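Long-range contacts in Endonuclease/exonuclease/phosphatase domain-containing protein (Enterococcus faecalis, PDB 3L1W), which is of unconfirmed function but belongs to the endonuclease/exonuclease/phosphatase family and may act as a 3'-5' RNA exonuclease: residues M1-Y6 against W36-I41; T88-L93 against P109-W114. All coordinates share one frame; numbering follows the deposited sequence. Where two conformers were deposited one is given.

Contact 1 of 2, residues M1-Y6 against W36-I41; sequences MKIATY and WSLCCI. With SO4 (sulfate ion), chain G.
Ala4 of strand 2-7 lies under the indole of Trp36, just ahead of strand 38-44; helix 20-34 joins these two parallel strands in a beta-alpha-beta unit of the DNase I-like fold. The packing is tight here: Ala4 CB sits 3.5 Å from the centroid of the five-membered ring of Trp36, only 16° off its normal, a CH-pi contact for which a methyl is small enough. With CG turned away from its own carbonyl carbon (chi1 -47°), Trp36 lies flat over strand 2-7, while Leu30 and Ile31 of the helix pack on the ring and Glu246 accepts from its NE1. Cys39 SG and Ile41 CD1 both reach the CB of Tyr6 on this face. The other face carries Ile3 and Leu38, side by side with Ile3 CG2 3.9 Å from Leu38 CG; Phe126 of the second sheet packs on Leu38 and Met1, as expected inside a beta sandwich. Cys40 straddles Thr5, its N donating to Ala4 O and its O accepting from Tyr6 N, each at 2.8 Å. Toward the N terminus the packing gives way to partly exposed Met1 and Lys2, and Lys2 NZ forms a salt bridge with Glu246. A sulfate, probably from the crystallisation liquor, binds here with help from Lys82 and a rather short contact to Ser37 OG; its O4 takes a nearly straight bond (169°) from Lys2 N at 2.8 Å.

Contact 2 of 2, residues T88-L93 against P109-W114; sequences TGYFWL and PRIALW. With EDO (1,2-ethanediol), chain K.
This is an antiparallel strand pairing at the margin of the second sheet of the fold, where strand 83-92, outermost within the chain, runs beside strand 111-119. Gly89 with Trp114 and Phe91 with Ala112 are hydrogen-bonded pairs; Trp114 N reaches Gly89 O at 2.9 Å in an almost perfectly straight bond. Because Gly89 has no side chain, the indole of Trp114, its CG set between backbone N and carbonyl carbon (chi1 61°), can lie directly against the backbone, with Gly89 N 3.4 Å above the ring plane. On the same face Ala112 CB lies over the Phe91 ring, whose CE2 meets Trp114 CD1 rim to rim. Across the sheet, Ile111 CG2 presses on the five-membered ring of Trp92, 3.5 Å from its centroid, while Trp92 NE1 donates to Arg65 O. Ile111 and Leu113 also meet Leu74 of the facing sheet, so branched aliphatics fit this side. Trp114 O accepts from Gly89 N and, in one of the two conformers of Thr88, also from its OG1. Trp114 NE1 donates at its ring edge to O2 of an ethanediol, probably from the crystallisation liquor, at 2.9 Å, which implies that this indole N-H is reachable by a small polar molecule although the residue is buried.

Both contacts are largely buried and pair neighbouring strands, but in different sheets of the sandwich. Contact 1 joins two inner strands, in parallel and through a helix, with its centre about 8 Å from the centre of the chain; contact 2 joins an outermost strand to its neighbour, antiparallel and across a connection without helix or strand, at about 12 Å. Their centres are about 18 Å apart and they share no element, though strands 73-78 and 126-132 help to link the two sheets around them. Contact 1 has its partly exposed end at the N terminus, whereas contact 2 has exposed Thr88 and Tyr90 within the strand itself. Each uses tryptophan over a small residue: Ala4 in one, Gly89 in the other.

Contact 1 of 2, residues M1-Y6 against W36-I41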
loop_
_atom_site.group_PDB
_atom_site.type_symbol
_atom_site.label_atom_id
_atom_site.label_comp_id
_atom_site.label_asym_id
_atom_site.label_seq_id
_atom_site.Cartn_x
_atom_site.Cartn_y
_atom_site.Cartn_z
HETATM N N MSE A 1 14.485 -0.409 -6.391
HETATM C CA MSE A 1 14.221 0.881 -5.769
HETATM C C MSE A 1 12.769 1.263 -6.014
HETATM O O MSE A 1 12.272 1.136 -7.135
HETATM C CB MSE A 1 15.146 1.962 -6.344
HETATM C CG MSE A 1 14.879 3.354 -5.792
HETATM SE SE MSE A 1 16.172 4.701 -6.369
HETATM C CE MSE A 1 15.903 4.569 -8.285
ATOM N N LYS A 2 12.093 1.725 -4.967
ATOM C CA LYS A 2 10.751 2.263 -5.105
ATOM C C LYS A 2 10.761 3.787 -5.198
ATOM O O LYS A 2 11.421 4.474 -4.413
ATOM C CB LYS A 2 9.839 1.782 -3.967
ATOM C CG LYS A 2 9.619 0.273 -4.003
ATOM C CD LYS A 2 8.397 -0.170 -3.210
ATOM C CE LYS A 2 7.102 0.073 -3.982
ATOM N NZ LYS A 2 5.955 -0.722 -3.430
ATOM N N ILE A 3 10.037 4.294 -6.185
ATOM C CA ILE A 3 9.981 5.717 -6.466
ATOM C C ILE A 3 8.529 6.087 -6.702
ATOM O O ILE A 3 7.713 5.236 -7.062
ATOM C CB ILE A 3 10.785 6.060 -7.734
ATOM C CG1 ILE A 3 10.186 5.335 -8.955
ATOM C CG2 ILE A 3 12.267 5.678 -7.546
ATOM C CD1 ILE A 3 10.894 5.602 -10.275
ATOM N N ALA A 4 8.192 7.356 -6.522
ATOM C CA ALA A 4 6.797 7.762 -6.711
ATOM C C ALA A 4 6.703 9.216 -7.137
ATOM O O ALA A 4 7.652 9.989 -6.987
ATOM C CB ALA A 4 6.014 7.559 -5.419
ATOM N N THR A 5 5.543 9.579 -7.668
ATOM C CA THR A 5 5.223 10.972 -7.916
ATOM C C THR A 5 3.827 11.226 -7.344
ATOM O O THR A 5 2.955 10.361 -7.394
ATOM C CB THR A 5 5.319 11.334 -9.418
ATOM O OG1 THR A 5 4.931 12.702 -9.617
ATOM C CG2 THR A 5 4.424 10.428 -10.268
ATOM N N TYR A 6 3.621 12.410 -6.778
ATOM C CA TYR A 6 2.356 12.696 -6.106
ATOM C C TYR A 6 2.080 14.189 -6.184
ATOM O O TYR A 6 2.826 15.005 -5.620
ATOM C CB TYR A 6 2.463 12.248 -4.644
ATOM C CG TYR A 6 1.174 12.176 -3.841
ATOM C CD1 TYR A 6 -0.078 12.164 -4.458
ATOM C CD2 TYR A 6 1.219 12.090 -2.449
ATOM C CE1 TYR A 6 -1.245 12.071 -3.704
ATOM C CE2 TYR A 6 0.067 11.995 -1.696
ATOM C CZ TYR A 6 -1.161 11.990 -2.319
ATOM O OH TYR A 6 -2.300 11.904 -1.536
ATOM N N TRP A 36 8.894 5.301 0.136
ATOM C CA TRP A 36 9.717 5.107 -1.059
ATOM C C TRP A 36 11.141 5.620 -0.853
ATOM O O TRP A 36 11.411 6.329 0.121
ATOM C CB TRP A 36 9.103 5.862 -2.240
ATOM C CG TRP A 36 7.614 5.674 -2.427
ATOM C CD1 TRP A 36 6.977 4.592 -2.979
ATOM C CD2 TRP A 36 6.587 6.621 -2.107
ATOM N NE1 TRP A 36 5.610 4.809 -3.000
ATOM C CE2 TRP A 36 5.351 6.046 -2.472
ATOM C CE3 TRP A 36 6.591 7.896 -1.527
ATOM C CZ2 TRP A 36 4.137 6.702 -2.287
ATOM C CZ3 TRP A 36 5.389 8.549 -1.349
ATOM C CH2 TRP A 36 4.177 7.955 -1.732
ATOM N N SER A 37 12.055 5.259 -1.757
ATOM C CA SER A 37 13.375 5.894 -1.769
ATOM C C SER A 37 13.258 7.382 -2.036
ATOM O O SER A 37 13.980 8.190 -1.434
ATOM C CB SER A 37 14.288 5.288 -2.842
ATOM O OG SER A 37 14.823 4.043 -2.438
ATOM N N LEU A 38 12.365 7.749 -2.953
ATOM C CA LEU A 38 12.186 9.154 -3.290
ATOM C C LEU A 38 10.807 9.377 -3.885
ATOM O O LEU A 38 10.203 8.446 -4.426
ATOM C CB LEU A 38 13.266 9.626 -4.271
ATOM C CG LEU A 38 13.277 8.937 -5.631
ATOM C CD1 LEU A 38 12.431 9.740 -6.616
ATOM C CD2 LEU A 38 14.705 8.816 -6.151
ATOM N N CYS A 39 10.317 10.611 -3.774
ATOM C CA CYS A 39 9.001 10.962 -4.293
ATOM C C CYS A 39 9.059 12.363 -4.871
ATOM O O CYS A 39 9.460 13.304 -4.184
ATOM C CB CYS A 39 7.951 10.915 -3.167
ATOM S SG CYS A 39 6.219 11.104 -3.743
ATOM N N CYS A 40 8.651 12.515 -6.129
ATOM C CA CYS A 40 8.458 13.849 -6.689
ATOM C C CYS A 40 7.096 14.365 -6.247
ATOM O O CYS A 40 6.103 13.641 -6.301
ATOM C CB CYS A 40 8.534 13.815 -8.217
ATOM S SG CYS A 40 10.222 13.589 -8.843
ATOM N N ILE A 41 7.061 15.617 -5.801
ATOM C CA ILE A 41 5.847 16.238 -5.304
ATOM C C ILE A 41 5.529 17.450 -6.157
ATOM O O ILE A 41 6.421 18.248 -6.449
ATOM C CB ILE A 41 6.055 16.736 -3.857
ATOM C CG1 ILE A 41 6.292 15.557 -2.905
ATOM C CG2 ILE A 41 4.841 17.551 -3.367
ATOM C CD1 ILE A 41 5.068 14.647 -2.753
HETATM S S SO4 G . 12.877 1.144 -1.421
HETATM O O1 SO4 G . 11.833 1.843 -0.667
HETATM O O2 SO4 G . 13.988 0.875 -0.514
HETATM O O3 SO4 G . 12.348 -0.113 -1.938
HETATM O O4 SO4 G . 13.347 1.987 -2.519
#

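Contact 2 of 2, residues T88-L93 against P109-W114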
loop_
_atom_site.group_PDB
_atom_site.type_symbol
_atom_site.label_atom_id
_atom_site.label_comp_id
_atom_site.label_asym_id
_atom_site.label_seq_id
_atom_site.Cartn_x
_atom_site.Cartn_y
_atom_site.Cartn_z
ATOM N N THR A 88 21.773 19.302 -7.600
ATOM C CA THR A 88 20.374 19.671 -7.783
ATOM C C THR A 88 20.262 21.016 -8.486
ATOM O O THR A 88 21.203 21.817 -8.487
ATOM C CB THR A 88 19.628 19.750 -6.440
ATOM O OG1 THR A 88 18.233 19.977 -6.677
ATOM C CG2 THR A 88 20.185 20.880 -5.589
ATOM N N GLY A 89 19.106 21.269 -9.085
ATOM C CA GLY A 89 18.872 22.552 -9.701
ATOM C C GLY A 89 17.442 22.696 -10.149
ATOM O O GLY A 89 16.637 21.765 -10.027
ATOM N N TYR A 90 17.123 23.881 -10.651
ATOM C CA TYR A 90 15.817 24.123 -11.231
ATOM C C TYR A 90 15.888 25.257 -12.229
ATOM O O TYR A 90 16.838 26.051 -12.232
ATOM C CB TYR A 90 14.780 24.420 -10.148
ATOM C CG TYR A 90 14.958 25.730 -9.411
ATOM C CD1 TYR A 90 14.127 26.811 -9.674
ATOM C CD2 TYR A 90 15.920 25.867 -8.420
ATOM C CE1 TYR A 90 14.264 28.004 -8.990
ATOM C CE2 TYR A 90 16.070 27.061 -7.732
ATOM C CZ TYR A 90 15.237 28.123 -8.022
ATOM O OH TYR A 90 15.372 29.309 -7.342
ATOM N N PHE A 91 14.887 25.317 -13.093
ATOM C CA PHE A 91 14.855 26.336 -14.130
ATOM C C PHE A 91 13.419 26.544 -14.576
ATOM O O PHE A 91 12.545 25.708 -14.313
ATOM C CB PHE A 91 15.732 25.931 -15.319
ATOM C CG PHE A 91 15.419 24.569 -15.871
ATOM C CD1 PHE A 91 14.493 24.415 -16.887
ATOM C CD2 PHE A 91 16.050 23.438 -15.373
ATOM C CE1 PHE A 91 14.206 23.158 -17.398
ATOM C CE2 PHE A 91 15.772 22.184 -15.880
ATOM C CZ PHE A 91 14.847 22.039 -16.895
ATOM N N TRP A 92 13.191 27.666 -15.243
ATOM C CA TRP A 92 11.877 28.014 -15.757
ATOM C C TRP A 92 11.658 27.423 -17.144
ATOM O O TRP A 92 12.587 27.317 -17.951
ATOM C CB TRP A 92 11.692 29.541 -15.745
ATOM C CG TRP A 92 11.381 30.004 -14.363
ATOM C CD1 TRP A 92 10.139 30.195 -13.830
ATOM C CD2 TRP A 92 12.316 30.267 -13.310
ATOM N NE1 TRP A 92 10.244 30.579 -12.514
ATOM C CE2 TRP A 92 11.569 30.630 -12.169
ATOM C CE3 TRP A 92 13.714 30.245 -13.223
ATOM C CZ2 TRP A 92 12.170 30.974 -10.959
ATOM C CZ3 TRP A 92 14.310 30.586 -12.020
ATOM C CH2 TRP A 92 13.537 30.946 -10.903
ATOM N N LEU A 93 10.425 27.008 -17.402
ATOM C CA LEU A 93 10.080 26.405 -18.675
ATOM C C LEU A 93 9.700 27.492 -19.669
ATOM O O LEU A 93 8.544 27.598 -20.094
ATOM C CB LEU A 93 8.941 25.393 -18.489
ATOM C CG LEU A 93 9.148 24.364 -17.372
ATOM C CD1 LEU A 93 8.067 23.281 -17.432
ATOM C CD2 LEU A 93 10.515 23.712 -17.432
ATOM N N PRO A 109 4.294 31.273 -14.742
ATOM C CA PRO A 109 5.636 30.698 -14.627
ATOM C C PRO A 109 5.526 29.233 -14.237
ATOM O O PRO A 109 4.647 28.864 -13.448
ATOM C CB PRO A 109 6.276 31.515 -13.495
ATOM C CG PRO A 109 5.454 32.760 -13.399
ATOM C CD PRO A 109 4.067 32.344 -13.761
ATOM N N ARG A 110 6.375 28.399 -14.830
ATOM C CA ARG A 110 6.446 26.990 -14.481
ATOM C C ARG A 110 7.909 26.656 -14.330
ATOM O O ARG A 110 8.753 27.202 -15.047
ATOM C CB ARG A 110 5.853 26.110 -15.584
ATOM C CG ARG A 110 4.369 26.285 -15.791
ATOM C CD ARG A 110 3.578 25.440 -14.827
ATOM N NE ARG A 110 2.155 25.740 -14.926
ATOM C CZ ARG A 110 1.223 25.172 -14.175
ATOM N NH1 ARG A 110 1.566 24.257 -13.278
ATOM N NH2 ARG A 110 -0.050 25.510 -14.327
ATOM N N ILE A 111 8.219 25.768 -13.399
ATOM C CA ILE A 111 9.597 25.346 -13.249
ATOM C C ILE A 111 9.718 23.842 -13.379
ATOM O O ILE A 111 8.736 23.103 -13.269
ATOM C CB ILE A 111 10.192 25.770 -11.894
ATOM C CG1 ILE A 111 9.395 25.159 -10.741
ATOM C CG2 ILE A 111 10.245 27.302 -11.783
ATOM C CD1 ILE A 111 10.176 25.109 -9.433
ATOM N N ALA A 112 10.935 23.395 -13.642
ATOM C CA ALA A 112 11.285 22.003 -13.425
ATOM C C ALA A 112 12.329 21.964 -12.332
ATOM O O ALA A 112 13.202 22.834 -12.248
ATOM C CB ALA A 112 11.812 21.359 -14.697
ATOM N N LEU A 113 12.228 20.942 -11.490
ATOM C CA LEU A 113 13.162 20.737 -10.393
ATOM C C LEU A 113 13.825 19.395 -10.650
ATOM O O LEU A 113 13.140 18.399 -10.881
ATOM C CB LEU A 113 12.397 20.692 -9.061
ATOM C CG LEU A 113 13.180 20.327 -7.791
ATOM C CD1 LEU A 113 14.307 21.327 -7.526
ATOM C CD2 LEU A 113 12.266 20.180 -6.558
ATOM N N TRP A 114 15.152 19.353 -10.617
ATOM C CA TRP A 114 15.845 18.092 -10.864
ATOM C C TRP A 114 16.895 17.800 -9.791
ATOM O O TRP A 114 17.339 18.699 -9.057
ATOM C CB TRP A 114 16.480 18.105 -12.265
ATOM C CG TRP A 114 17.505 19.197 -12.416
ATOM C CD1 TRP A 114 17.294 20.468 -12.869
ATOM C CD2 TRP A 114 18.900 19.112 -12.095
ATOM N NE1 TRP A 114 18.470 21.180 -12.844
ATOM C CE2 TRP A 114 19.470 20.368 -12.376
ATOM C CE3 TRP A 114 19.717 18.096 -11.590
ATOM C CZ2 TRP A 114 20.826 20.634 -12.175
ATOM C CZ3 TRP A 114 21.058 18.359 -11.392
ATOM C CH2 TRP A 114 21.603 19.618 -11.685
HETATM C C1 EDO K . 20.264 24.140 -15.715
HETATM O O1 EDO K . 21.120 23.145 -16.299
HETATM C C2 EDO K . 19.195 23.442 -14.884
HETATM O O2 EDO K . 19.159 23.946 -13.544
#